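Local coordinates for protein carbohydrate kinase, FGGY (Rhodospirillum rubrum, PDB 3IFR) that probably phosphorylates D-xylulose at the expense of ATP, as a sugar kinase of the FGGY family with two actin-like domains, at residues Gly78-Thr83 against Leu237-Gly242; Ala307-Ala312 against Ala322-Leu327; Gln402-Ser407 against Leu424-Gln429. One frame throughout, in Å; residues are numbered along the deposited sequence.

Two of the three contacts are the same kind of join made in different halves of the chain. Contact 1 pairs neighbouring parallel strands of the six-stranded sheet in the N-terminal family region, and contact 3 does so in the matching sheet of the C-terminal region; their centres lie about 31 Å apart. Contact 2 is a helix-helix contact in the C-terminal region, about 23 Å from contact 3 between centres and about 40 Å from contact 1, on the opposite side of the chain's centre from the latter. No two contacts touch: the nearest atoms of contacts 2 and 3 are still about 11 Å apart. In FGGY kinases the active site lies in the cleft between the two actin-like domains, so contacts 1 and 3 probably belong to the cores on its two sides.

Contact 1 of 3, residues Gly78-Thr83 against Leu237-Gly242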
ATOM      1  N   GLY A  78       0.028  26.453   2.208  1.00 25.55           N
ATOM      2  CA  GLY A  78       0.568  26.718   3.528  1.00 24.77           C
ATOM      3  C   GLY A  78       1.426  25.582   4.056  1.00 26.26           C
ATOM      4  O   GLY A  78       2.071  25.718   5.093  1.00 26.41           O
ATOM      5  N   GLY A  79       1.424  24.466   3.342  1.00 24.53           N
ATOM      6  CA  GLY A  79       2.311  23.358   3.635  1.00 22.94           C
ATOM      7  C   GLY A  79       2.212  22.297   2.555  1.00 23.22           C
ATOM      8  O   GLY A  79       1.243  22.267   1.804  1.00 23.82           O
ATOM      9  N   ILE A  80       3.209  21.433   2.448  1.00 22.08           N
ATOM     10  CA  ILE A  80       3.150  20.349   1.460  1.00 20.69           C
ATOM     11  C   ILE A  80       3.608  19.047   2.110  1.00 20.20           C
ATOM     12  O   ILE A  80       4.533  19.046   2.924  1.00 22.17           O
ATOM     13  CB  ILE A  80       4.034  20.644   0.257  1.00 17.80           C
ATOM     14  CG1 ILE A  80       4.091  19.440  -0.672  1.00 18.83           C
ATOM     15  CG2 ILE A  80       5.419  20.978   0.720  1.00 17.36           C
ATOM     16  CD1 ILE A  80       4.467  19.798  -2.057  1.00 16.40           C
ATOM     17  N   CYS A  81       2.946  17.947   1.795  1.00 16.85           N
ATOM     18  CA  CYS A  81       3.460  16.628   2.199  1.00 17.31           C
ATOM     19  C   CYS A  81       3.664  15.755   0.951  1.00 17.16           C
ATOM     20  O   CYS A  81       2.823  15.732   0.020  1.00 16.81           O
ATOM     21  CB  CYS A  81       2.545  15.946   3.228  1.00 15.44           C
ATOM     22  SG  CYS A  81       3.035  14.243   3.702  1.00 16.82           S
ATOM     23  N   VAL A  82       4.785  15.053   0.915  1.00 16.62           N
ATOM     24  CA  VAL A  82       5.070  14.163  -0.198  1.00 16.50           C
ATOM     25  C   VAL A  82       4.934  12.699   0.238  1.00 18.47           C
ATOM     26  O   VAL A  82       5.559  12.269   1.213  1.00 17.67           O
ATOM     27  CB  VAL A  82       6.499  14.392  -0.719  1.00 16.05           C
ATOM     28  CG1 VAL A  82       6.774  13.520  -1.931  1.00 15.72           C
ATOM     29  CG2 VAL A  82       6.726  15.868  -1.084  1.00 17.41           C
ATOM     30  N   THR A  83       4.165  11.929  -0.528  1.00 17.78           N
ATOM     31  CA  THR A  83       4.051  10.494  -0.340  1.00 14.70           C
ATOM     32  C   THR A  83       4.505   9.815  -1.677  1.00 19.69           C
ATOM     33  O   THR A  83       4.768  10.497  -2.686  1.00 15.67           O
ATOM     34  CB  THR A  83       2.587  10.167   0.029  1.00 19.48           C
ATOM     35  OG1 THR A  83       2.385   8.758   0.187  1.00 20.32           O
ATOM     36  CG2 THR A  83       1.646  10.675  -1.056  1.00 17.87           C
ATOM     37  N   LEU A 237       8.082  27.547   2.171  1.00 23.06           N
ATOM     38  CA  LEU A 237       6.943  26.690   2.436  1.00 23.87           C
ATOM     39  C   LEU A 237       7.279  25.505   3.329  1.00 22.97           C
ATOM     40  O   LEU A 237       8.154  24.691   2.987  1.00 22.14           O
ATOM     41  CB  LEU A 237       6.407  26.119   1.132  1.00 22.49           C
ATOM     42  CG  LEU A 237       5.031  25.490   1.312  1.00 22.10           C
ATOM     43  CD1 LEU A 237       4.067  26.623   1.642  1.00 25.31           C
ATOM     44  CD2 LEU A 237       4.522  24.692   0.053  1.00 21.01           C
ATOM     45  N   PRO A 238       6.545  25.354   4.447  1.00 22.91           N
ATOM     46  CA  PRO A 238       6.798  24.162   5.271  1.00 20.92           C
ATOM     47  C   PRO A 238       6.594  22.842   4.526  1.00 21.14           C
ATOM     48  O   PRO A 238       5.552  22.619   3.873  1.00 21.78           O
ATOM     49  CB  PRO A 238       5.784  24.289   6.401  1.00 17.83           C
ATOM     50  CG  PRO A 238       5.517  25.773   6.459  1.00 21.83           C
ATOM     51  CD  PRO A 238       5.528  26.237   5.040  1.00 19.62           C
ATOM     52  N   VAL A 239       7.567  21.955   4.663  1.00 17.78           N
ATOM     53  CA  VAL A 239       7.447  20.611   4.135  1.00 19.94           C
ATOM     54  C   VAL A 239       7.446  19.589   5.260  1.00 20.89           C
ATOM     55  O   VAL A 239       8.355  19.568   6.081  1.00 23.32           O
ATOM     56  CB  VAL A 239       8.614  20.283   3.215  1.00 20.00           C
ATOM     57  CG1 VAL A 239       8.443  18.876   2.643  1.00 18.33           C
ATOM     58  CG2 VAL A 239       8.708  21.324   2.090  1.00 20.37           C
ATOM     59  N   TYR A 240       6.430  18.742   5.291  1.00 19.98           N
ATOM     60  CA  TYR A 240       6.243  17.723   6.335  1.00 20.19           C
ATOM     61  C   TYR A 240       7.029  16.454   6.053  1.00 19.44           C
ATOM     62  O   TYR A 240       7.638  16.328   4.992  1.00 18.20           O
ATOM     63  CB  TYR A 240       4.748  17.421   6.493  1.00 17.86           C
ATOM     64  CG  TYR A 240       4.103  18.582   7.186  1.00 21.66           C
ATOM     65  CD1 TYR A 240       3.568  19.648   6.463  1.00 20.22           C
ATOM     66  CD2 TYR A 240       4.158  18.684   8.580  1.00 22.79           C
ATOM     67  CE1 TYR A 240       3.027  20.748   7.107  1.00 20.66           C
ATOM     68  CE2 TYR A 240       3.643  19.776   9.230  1.00 23.86           C
ATOM     69  CZ  TYR A 240       3.080  20.802   8.501  1.00 26.43           C
ATOM     70  OH  TYR A 240       2.569  21.875   9.188  1.00 29.32           O
ATOM     71  N   GLY A 241       7.059  15.555   7.023  1.00 16.63           N
ATOM     72  CA  GLY A 241       7.675  14.271   6.826  1.00 16.61           C
ATOM     73  C   GLY A 241       7.046  13.577   5.628  1.00 18.21           C
ATOM     74  O   GLY A 241       5.850  13.713   5.378  1.00 17.09           O
ATOM     75  N   GLY A 242       7.839  12.829   4.869  1.00 15.90           N
ATOM     76  CA  GLY A 242       7.253  12.010   3.820  1.00 16.25           C
ATOM     77  C   GLY A 242       6.366  10.907   4.381  1.00 18.48           C
ATOM     78  O   GLY A 242       6.584  10.411   5.500  1.00 15.87           O
TER
HETATM   79  O   HOH W   1       6.890  15.571   2.622  1.00 18.81           O
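Gly79 lies opposite Pro238 and Ile80 opposite Val239, where strand 77-84 runs parallel to strand 238-244 in the central mixed sheet of an actin-like (ribonuclease H-type) domain; the short segments' axes diverge by 31°. Two backbone hydrogen bonds, both 3.0 Å, fix the register around one bridge, Ile80 with Val239: Ile80 N donates to Pro238 O, and Ile80 O accepts from Tyr240 N. Next along, where strand 238-244 is interrupted by a bulge or short loop, a water is inserted, accepting from Val82 N and donating to Tyr240 O; direct backbone bonding resumes between Val82 and Ala243. Gly242 CA closes on Val82 O at 3.1 Å as a CA-H...O contact.

Apolar contacts gather round Ile80. Its CG2 lies 3.6 Å from Val239 CG2, the two side chains running side by side, and also touches Leu237 CD2. This is the branch held between the backbone N and the carbonyl carbon, while CG1 is anti to the N (chi1 173°). Leu237 CD1 meanwhile packs on the Gly78-Gly79 peptide, 3.7 Å from Gly78 C. Helix 163-172 covers the face bearing Val82 and Val239; helix 437-448 reaches Cys81 and Tyr240. The Tyr240 ring turns its edge to Gly79, with Tyr240 CE1 4.4 Å from Gly79 CA.

Contact 2 of 3, residues Ala307-Ala312 against Ala322-Leu327; sequences ALNWLA and AAHAQL
The imidazole of His324 is the flat group that makes the largest share of the contact, meeting Leu308, Asn309 and Ala312, all of which approach the ring obliquely. Ala312 CB is 3.6 Å from His324 CE1, and Leu308 CB is 4.0 Å from His324 NE2. Asn309 OD1 comes near the CE1-NE2 side of the ring, 3.4 Å from His324 CE1; the amide and ring planes stand 52° apart. The His324 torsion explains this reach: CG sits anti to the carbonyl carbon (chi1 -71°), which carries the ring toward residues 307-312 although its CB does not point there. A second flat group, Trp376 of helix 372-397, meets the imidazole edge-to-face.

Next to the ring the contact is purely apolar. Ala312 CB lies 4.2 Å from Ala323 CB, and Leu327 CD1 packs against both Ala312 CA (3.8 Å) and Ala312 CB. With alanines on both sides, Ala312 CA and Ala323 CA are 6.0 Å apart, consistent with close approach there, although the segment axes pass 10.1 Å apart at 85°. Helices 305-315 and 322-332 are consecutive, nearly perpendicular helices joined by the loop containing Ala316, which touches Ala323 and Leu327, and Trp376 of helix 372-397 borders them through Leu308, Leu311 and Leu327.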
ATOM      1  N   ALA A 307      -7.633 -11.551 -10.268  1.00 30.75           N
ATOM      2  CA  ALA A 307      -8.214 -12.885 -10.392  1.00 30.92           C
ATOM      3  C   ALA A 307      -9.604 -12.855 -11.030  1.00 30.23           C
ATOM      4  O   ALA A 307     -10.017 -13.803 -11.699  1.00 29.75           O
ATOM      5  CB  ALA A 307      -8.248 -13.573  -9.047  1.00 32.86           C
ATOM      6  N   LEU A 308     -10.324 -11.760 -10.821  1.00 31.40           N
ATOM      7  CA  LEU A 308     -11.630 -11.586 -11.437  1.00 31.37           C
ATOM      8  C   LEU A 308     -11.484 -11.258 -12.925  1.00 31.35           C
ATOM      9  O   LEU A 308     -12.285 -11.702 -13.743  1.00 31.84           O
ATOM     10  CB  LEU A 308     -12.432 -10.485 -10.732  1.00 28.10           C
ATOM     11  CG  LEU A 308     -13.237 -10.901  -9.502  1.00 30.74           C
ATOM     12  CD1 LEU A 308     -12.321 -11.108  -8.299  1.00 29.21           C
ATOM     13  CD2 LEU A 308     -14.290  -9.859  -9.204  1.00 29.50           C
ATOM     14  N   ASN A 309     -10.481 -10.465 -13.266  1.00 27.65           N
ATOM     15  CA  ASN A 309     -10.268 -10.114 -14.648  1.00 32.52           C
ATOM     16  C   ASN A 309      -9.939 -11.385 -15.456  1.00 33.68           C
ATOM     17  O   ASN A 309     -10.502 -11.629 -16.519  1.00 29.30           O
ATOM     18  CB  ASN A 309      -9.157  -9.067 -14.765  1.00 29.26           C
ATOM     19  CG  ASN A 309      -9.586  -7.702 -14.254  1.00 36.81           C
ATOM     20  OD1 ASN A 309     -10.711  -7.255 -14.504  1.00 39.84           O
ATOM     21  ND2 ASN A 309      -8.700  -7.034 -13.517  1.00 41.74           N
ATOM     22  N   TRP A 310      -9.011 -12.182 -14.929  1.00 31.24           N
ATOM     23  CA  TRP A 310      -8.730 -13.500 -15.462  1.00 28.94           C
ATOM     24  C   TRP A 310     -10.053 -14.226 -15.707  1.00 29.97           C
ATOM     25  O   TRP A 310     -10.397 -14.554 -16.834  1.00 32.17           O
ATOM     26  CB  TRP A 310      -7.854 -14.271 -14.472  1.00 28.17           C
ATOM     27  CG  TRP A 310      -7.553 -15.663 -14.869  1.00 26.38           C
ATOM     28  CD1 TRP A 310      -6.757 -16.049 -15.881  1.00 28.04           C
ATOM     29  CD2 TRP A 310      -8.019 -16.858 -14.240  1.00 25.62           C
ATOM     30  NE1 TRP A 310      -6.694 -17.418 -15.942  1.00 30.86           N
ATOM     31  CE2 TRP A 310      -7.467 -17.943 -14.947  1.00 26.96           C
ATOM     32  CE3 TRP A 310      -8.842 -17.123 -13.139  1.00 28.45           C
ATOM     33  CZ2 TRP A 310      -7.718 -19.280 -14.606  1.00 26.39           C
ATOM     34  CZ3 TRP A 310      -9.091 -18.457 -12.800  1.00 29.11           C
ATOM     35  CH2 TRP A 310      -8.524 -19.518 -13.533  1.00 23.81           C
ATOM     36  N   LEU A 311     -10.819 -14.455 -14.657  1.00 29.79           N
ATOM     37  CA  LEU A 311     -11.973 -15.331 -14.789  1.00 28.34           C
ATOM     38  C   LEU A 311     -13.068 -14.731 -15.659  1.00 30.03           C
ATOM     39  O   LEU A 311     -13.774 -15.473 -16.346  1.00 31.41           O
ATOM     40  CB  LEU A 311     -12.523 -15.751 -13.429  1.00 26.54           C
ATOM     41  CG  LEU A 311     -13.689 -16.752 -13.520  1.00 28.57           C
ATOM     42  CD1 LEU A 311     -13.245 -18.123 -14.077  1.00 24.52           C
ATOM     43  CD2 LEU A 311     -14.405 -16.866 -12.190  1.00 23.91           C
ATOM     44  N   ALA A 312     -13.229 -13.407 -15.618  1.00 27.84           N
ATOM     45  CA  ALA A 312     -14.216 -12.744 -16.463  1.00 28.12           C
ATOM     46  C   ALA A 312     -13.914 -12.994 -17.946  1.00 32.61           C
ATOM     47  O   ALA A 312     -14.832 -13.147 -18.766  1.00 32.19           O
ATOM     48  CB  ALA A 312     -14.283 -11.250 -16.171  1.00 28.80           C
ATOM     49  N   ALA A 322     -18.754  -5.065 -20.274  1.00 34.18           N
ATOM     50  CA  ALA A 322     -19.931  -5.507 -19.541  1.00 32.07           C
ATOM     51  C   ALA A 322     -19.683  -6.840 -18.809  1.00 33.60           C
ATOM     52  O   ALA A 322     -20.530  -7.288 -18.046  1.00 34.84           O
ATOM     53  CB  ALA A 322     -21.090  -5.620 -20.476  1.00 32.45           C
ATOM     54  N   ALA A 323     -18.523  -7.462 -19.033  1.00 34.67           N
ATOM     55  CA  ALA A 323     -18.262  -8.807 -18.522  1.00 31.66           C
ATOM     56  C   ALA A 323     -18.604  -8.945 -17.062  1.00 32.44           C
ATOM     57  O   ALA A 323     -19.431  -9.775 -16.702  1.00 29.72           O
ATOM     58  CB  ALA A 323     -16.851  -9.186 -18.739  1.00 30.21           C
ATOM     59  N   HIS A 324     -17.952  -8.137 -16.222  1.00 36.70           N
ATOM     60  CA  HIS A 324     -18.255  -8.128 -14.789  1.00 35.33           C
ATOM     61  C   HIS A 324     -19.721  -7.821 -14.514  1.00 33.36           C
ATOM     62  O   HIS A 324     -20.376  -8.494 -13.720  1.00 33.50           O
ATOM     63  CB  HIS A 324     -17.418  -7.096 -14.065  1.00 32.27           C
ATOM     64  CG  HIS A 324     -15.980  -7.455 -13.960  1.00 34.63           C
ATOM     65  ND1 HIS A 324     -15.217  -7.789 -15.062  1.00 35.60           N
ATOM     66  CD2 HIS A 324     -15.148  -7.488 -12.893  1.00 31.88           C
ATOM     67  CE1 HIS A 324     -13.979  -8.042 -14.673  1.00 33.31           C
ATOM     68  NE2 HIS A 324     -13.915  -7.865 -13.362  1.00 36.17           N
ATOM     69  N   ALA A 325     -20.248  -6.777 -15.124  1.00 31.96           N
ATOM     70  CA  ALA A 325     -21.655  -6.527 -14.874  1.00 34.63           C
ATOM     71  C   ALA A 325     -22.468  -7.798 -15.193  1.00 32.64           C
ATOM     72  O   ALA A 325     -23.330  -8.235 -14.413  1.00 28.76           O
ATOM     73  CB  ALA A 325     -22.145  -5.346 -15.687  1.00 34.14           C
ATOM     74  N   GLN A 326     -22.183  -8.403 -16.340  1.00 31.62           N
ATOM     75  CA  GLN A 326     -22.993  -9.539 -16.779  1.00 34.37           C
ATOM     76  C   GLN A 326     -22.872 -10.733 -15.841  1.00 31.93           C
ATOM     77  O   GLN A 326     -23.885 -11.301 -15.431  1.00 32.83           O
ATOM     78  CB  GLN A 326     -22.660  -9.926 -18.222  1.00 36.83           C
ATOM     79  CG  GLN A 326     -23.188  -8.924 -19.265  1.00 37.99           C
ATOM     80  CD  GLN A 326     -23.084  -9.480 -20.679  1.00 47.53           C
ATOM     81  OE1 GLN A 326     -23.109 -10.702 -20.869  1.00 46.47           O
ATOM     82  NE2 GLN A 326     -22.949  -8.588 -21.682  1.00 41.39           N
ATOM     83  N   LEU A 327     -21.632 -11.086 -15.482  1.00 32.15           N
ATOM     84  CA  LEU A 327     -21.364 -12.130 -14.474  1.00 31.25           C
ATOM     85  C   LEU A 327     -21.865 -11.825 -13.070  1.00 28.90           C
ATOM     86  O   LEU A 327     -22.262 -12.750 -12.347  1.00 27.98           O
ATOM     87  CB  LEU A 327     -19.890 -12.479 -14.419  1.00 30.34           C
ATOM     88  CG  LEU A 327     -19.451 -13.035 -15.763  1.00 30.60           C
ATOM     89  CD1 LEU A 327     -17.938 -12.906 -15.928  1.00 27.42           C
ATOM     90  CD2 LEU A 327     -19.977 -14.491 -15.899  1.00 27.98           C
TER

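Contact 3 of 3, residues Gln402-Ser407 against Leu424-Gln429; sequences QRFFAS and LQRPVQ
Phe404 and Leu424 meet from opposite directions. Phe404 CB lies 3.7 Å from Pro427 O. With CG anti to the carbonyl carbon (chi1 -64°), the ring is laid across the end of helix 414-424 and the turn that follows. Phe404 CG and CD1 both meet Leu424 CD2, a methyl that stands over one face of the ring, 3.6 Å from the centroid and 14° off the normal, a CH-pi contact over the face, displaced toward the CG-CD1 side. Further out, Phe404 CD2 approaches Arg426 CB, and Phe404 CE2 comes within 3.5 Å of Arg426 CD, so the aliphatic part of the arginine does the touching; its guanidinium plane is turned 53° from the ring, and Arg426 NH1 donates to Gln425 O. At the tip, Phe404 CZ has the same Arg426 CD and Leu424 CD2 as its neighbours.

These residues belong to a beta-alpha-beta unit: strand 403-407, helix 414-424, then strand 428-432 parallel to the first in the C-terminal sheet of the actin-like fold. Gln425, with positive phi, ends the helical run. Gln429 N donates to Phe404 O and Ala406 N to Gln429 O, both at 2.8 Å. A water joins Phe404 N to Pro427 O. On the face with Phe405, Gln429 CB and CG pack against Phe405 CD1, while Gln429 NE2 bonds to Gly465 O. Between the adjacent strands, Ala406 CB meets Val428 CG1 at 3.8 Å.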
ATOM      1  N   GLN A 402     -12.693  -3.649  13.998  1.00 20.46           N
ATOM      2  CA  GLN A 402     -14.120  -3.521  14.262  1.00 22.60           C
ATOM      3  C   GLN A 402     -14.927  -2.624  13.336  1.00 20.30           C
ATOM      4  O   GLN A 402     -16.134  -2.840  13.137  1.00 22.11           O
ATOM      5  CB  GLN A 402     -14.358  -3.115  15.720  1.00 23.32           C
ATOM      6  CG  GLN A 402     -13.817  -1.746  16.073  1.00 25.65           C
ATOM      7  CD  GLN A 402     -14.213  -1.320  17.484  1.00 28.32           C
ATOM      8  OE1 GLN A 402     -14.414  -2.161  18.377  1.00 28.60           O
ATOM      9  NE2 GLN A 402     -14.347  -0.015  17.681  1.00 27.97           N
ATOM     10  N   ARG A 403     -14.285  -1.604  12.797  1.00 19.81           N
ATOM     11  CA  ARG A 403     -14.962  -0.656  11.929  1.00 19.96           C
ATOM     12  C   ARG A 403     -14.359  -0.787  10.527  1.00 22.08           C
ATOM     13  O   ARG A 403     -13.150  -0.540  10.344  1.00 22.71           O
ATOM     14  CB  ARG A 403     -14.738   0.715  12.493  1.00 17.45           C
ATOM     15  CG  ARG A 403     -15.664   1.807  12.100  1.00 20.41           C
ATOM     16  CD  ARG A 403     -14.836   3.063  12.294  1.00 22.82           C
ATOM     17  NE  ARG A 403     -15.518   4.324  12.162  1.00 25.53           N
ATOM     18  CZ  ARG A 403     -14.868   5.464  11.969  1.00 28.32           C
ATOM     19  NH1 ARG A 403     -13.556   5.446  11.847  1.00 24.28           N
ATOM     20  NH2 ARG A 403     -15.525   6.614  11.877  1.00 33.26           N
ATOM     21  N   PHE A 404     -15.195  -1.184   9.565  1.00 17.22           N
ATOM     22  CA  PHE A 404     -14.757  -1.647   8.245  1.00 17.01           C
ATOM     23  C   PHE A 404     -15.164  -0.758   7.079  1.00 19.69           C
ATOM     24  O   PHE A 404     -16.297  -0.276   7.001  1.00 17.74           O
ATOM     25  CB  PHE A 404     -15.302  -3.046   7.954  1.00 19.15           C
ATOM     26  CG  PHE A 404     -14.783  -4.087   8.883  1.00 19.75           C
ATOM     27  CD1 PHE A 404     -13.666  -4.818   8.555  1.00 18.99           C
ATOM     28  CD2 PHE A 404     -15.393  -4.295  10.121  1.00 19.36           C
ATOM     29  CE1 PHE A 404     -13.160  -5.760   9.443  1.00 22.22           C
ATOM     30  CE2 PHE A 404     -14.901  -5.223  11.004  1.00 19.47           C
ATOM     31  CZ  PHE A 404     -13.794  -5.958  10.678  1.00 22.75           C
ATOM     32  N   PHE A 405     -14.218  -0.568   6.157  1.00 21.04           N
ATOM     33  CA  PHE A 405     -14.422   0.298   5.014  1.00 20.90           C
ATOM     34  C   PHE A 405     -13.972  -0.477   3.797  1.00 22.68           C
ATOM     35  O   PHE A 405     -13.016  -1.243   3.876  1.00 22.29           O
ATOM     36  CB  PHE A 405     -13.600   1.592   5.164  1.00 19.23           C
ATOM     37  CG  PHE A 405     -13.910   2.381   6.431  1.00 22.39           C
ATOM     38  CD1 PHE A 405     -14.692   3.530   6.385  1.00 24.51           C
ATOM     39  CD2 PHE A 405     -13.450   1.959   7.670  1.00 19.26           C
ATOM     40  CE1 PHE A 405     -14.975   4.245   7.558  1.00 20.27           C
ATOM     41  CE2 PHE A 405     -13.725   2.673   8.825  1.00 18.39           C
ATOM     42  CZ  PHE A 405     -14.480   3.814   8.763  1.00 21.25           C
ATOM     43  N   ALA A 406     -14.651  -0.297   2.672  1.00 22.01           N
ATOM     44  CA  ALA A 406     -14.113  -0.823   1.434  1.00 21.70           C
ATOM     45  C   ALA A 406     -13.923   0.306   0.426  1.00 25.01           C
ATOM     46  O   ALA A 406     -14.671   1.277   0.397  1.00 25.89           O
ATOM     47  CB  ALA A 406     -14.962  -1.941   0.883  1.00 19.10           C
ATOM     48  N   SER A 407     -12.882   0.185  -0.373  1.00 24.22           N
ATOM     49  CA  SER A 407     -12.569   1.181  -1.379  1.00 27.71           C
ATOM     50  C   SER A 407     -12.082   0.465  -2.629  1.00 28.08           C
ATOM     51  O   SER A 407     -11.974  -0.772  -2.656  1.00 29.77           O
ATOM     52  CB  SER A 407     -11.463   2.090  -0.889  1.00 28.15           C
ATOM     53  OG  SER A 407     -10.237   1.408  -1.021  1.00 28.97           O
ATOM     54  N   LEU A 424     -18.293 -11.354   6.345  1.00 19.99           N
ATOM     55  CA  LEU A 424     -17.621 -10.720   7.424  1.00 22.14           C
ATOM     56  C   LEU A 424     -18.618 -10.624   8.574  1.00 20.07           C
ATOM     57  O   LEU A 424     -18.255 -10.753   9.730  1.00 18.24           O
ATOM     58  CB  LEU A 424     -17.208  -9.328   6.970  1.00 24.21           C
ATOM     59  CG  LEU A 424     -16.231  -8.624   7.882  1.00 25.04           C
ATOM     60  CD1 LEU A 424     -14.881  -9.274   7.702  1.00 24.72           C
ATOM     61  CD2 LEU A 424     -16.215  -7.126   7.514  1.00 25.05           C
ATOM     62  N   GLN A 425     -19.879 -10.356   8.260  1.00 21.26           N
ATOM     63  CA  GLN A 425     -20.879 -10.287   9.318  1.00 21.99           C
ATOM     64  C   GLN A 425     -20.546  -9.045  10.157  1.00 21.59           C
ATOM     65  O   GLN A 425     -20.643  -9.036  11.394  1.00 24.11           O
ATOM     66  CB  GLN A 425     -20.785 -11.584  10.117  1.00 19.82           C
ATOM     67  CG  GLN A 425     -22.043 -12.475  10.301  1.00 23.75           C
ATOM     68  CD  GLN A 425     -23.272 -12.163   9.462  1.00 23.68           C
ATOM     69  OE1 GLN A 425     -23.351 -12.469   8.279  1.00 25.55           O
ATOM     70  NE2 GLN A 425     -24.280 -11.643  10.117  1.00 25.04           N
ATOM     71  N   ARG A 426     -20.133  -7.992   9.460  1.00 20.09           N
ATOM     72  CA  ARG A 426     -20.089  -6.653  10.036  1.00 20.30           C
ATOM     73  C   ARG A 426     -20.433  -5.653   8.968  1.00 19.68           C
ATOM     74  O   ARG A 426     -20.272  -5.930   7.795  1.00 18.98           O
ATOM     75  CB  ARG A 426     -18.730  -6.355  10.643  1.00 20.47           C
ATOM     76  CG  ARG A 426     -18.665  -6.768  12.102  1.00 22.86           C
ATOM     77  CD  ARG A 426     -17.303  -7.315  12.424  1.00 24.39           C
ATOM     78  NE  ARG A 426     -17.145  -7.805  13.805  1.00 25.89           N
ATOM     79  CZ  ARG A 426     -18.095  -8.411  14.513  1.00 28.08           C
ATOM     80  NH1 ARG A 426     -19.306  -8.608  14.004  1.00 22.78           N
ATOM     81  NH2 ARG A 426     -17.825  -8.829  15.740  1.00 27.63           N
ATOM     82  N   PRO A 427     -20.968  -4.489   9.365  1.00 20.49           N
ATOM     83  CA  PRO A 427     -21.303  -3.503   8.338  1.00 18.92           C
ATOM     84  C   PRO A 427     -20.062  -3.062   7.572  1.00 18.52           C
ATOM     85  O   PRO A 427     -18.999  -2.957   8.189  1.00 17.62           O
ATOM     86  CB  PRO A 427     -21.885  -2.339   9.165  1.00 22.81           C
ATOM     87  CG  PRO A 427     -22.414  -2.999  10.424  1.00 18.55           C
ATOM     88  CD  PRO A 427     -21.363  -4.041  10.711  1.00 20.02           C
ATOM     89  N   VAL A 428     -20.171  -2.846   6.260  1.00 15.11           N
ATOM     90  CA  VAL A 428     -19.015  -2.417   5.495  1.00 16.79           C
ATOM     91  C   VAL A 428     -19.297  -1.037   4.896  1.00 18.21           C
ATOM     92  O   VAL A 428     -20.247  -0.888   4.138  1.00 19.47           O
ATOM     93  CB  VAL A 428     -18.656  -3.412   4.348  1.00 15.90           C
ATOM     94  CG1 VAL A 428     -17.531  -2.861   3.532  1.00 16.76           C
ATOM     95  CG2 VAL A 428     -18.324  -4.838   4.858  1.00 15.72           C
ATOM     96  N   GLN A 429     -18.496  -0.031   5.221  1.00 17.34           N
ATOM     97  CA  GLN A 429     -18.710   1.305   4.640  1.00 19.00           C
ATOM     98  C   GLN A 429     -17.956   1.455   3.320  1.00 21.04           C
ATOM     99  O   GLN A 429     -16.725   1.502   3.320  1.00 21.16           O
ATOM    100  CB  GLN A 429     -18.237   2.392   5.605  1.00 21.12           C
ATOM    101  CG  GLN A 429     -18.258   3.828   4.996  1.00 24.66           C
ATOM    102  CD  GLN A 429     -19.679   4.355   4.808  1.00 24.82           C
ATOM    103  OE1 GLN A 429     -20.326   4.771   5.776  1.00 24.51           O
ATOM    104  NE2 GLN A 429     -20.175   4.315   3.561  1.00 22.52           N
TER
HETATM  105  O   HOH W   2     -18.237  -1.851  10.272  1.00 20.52           O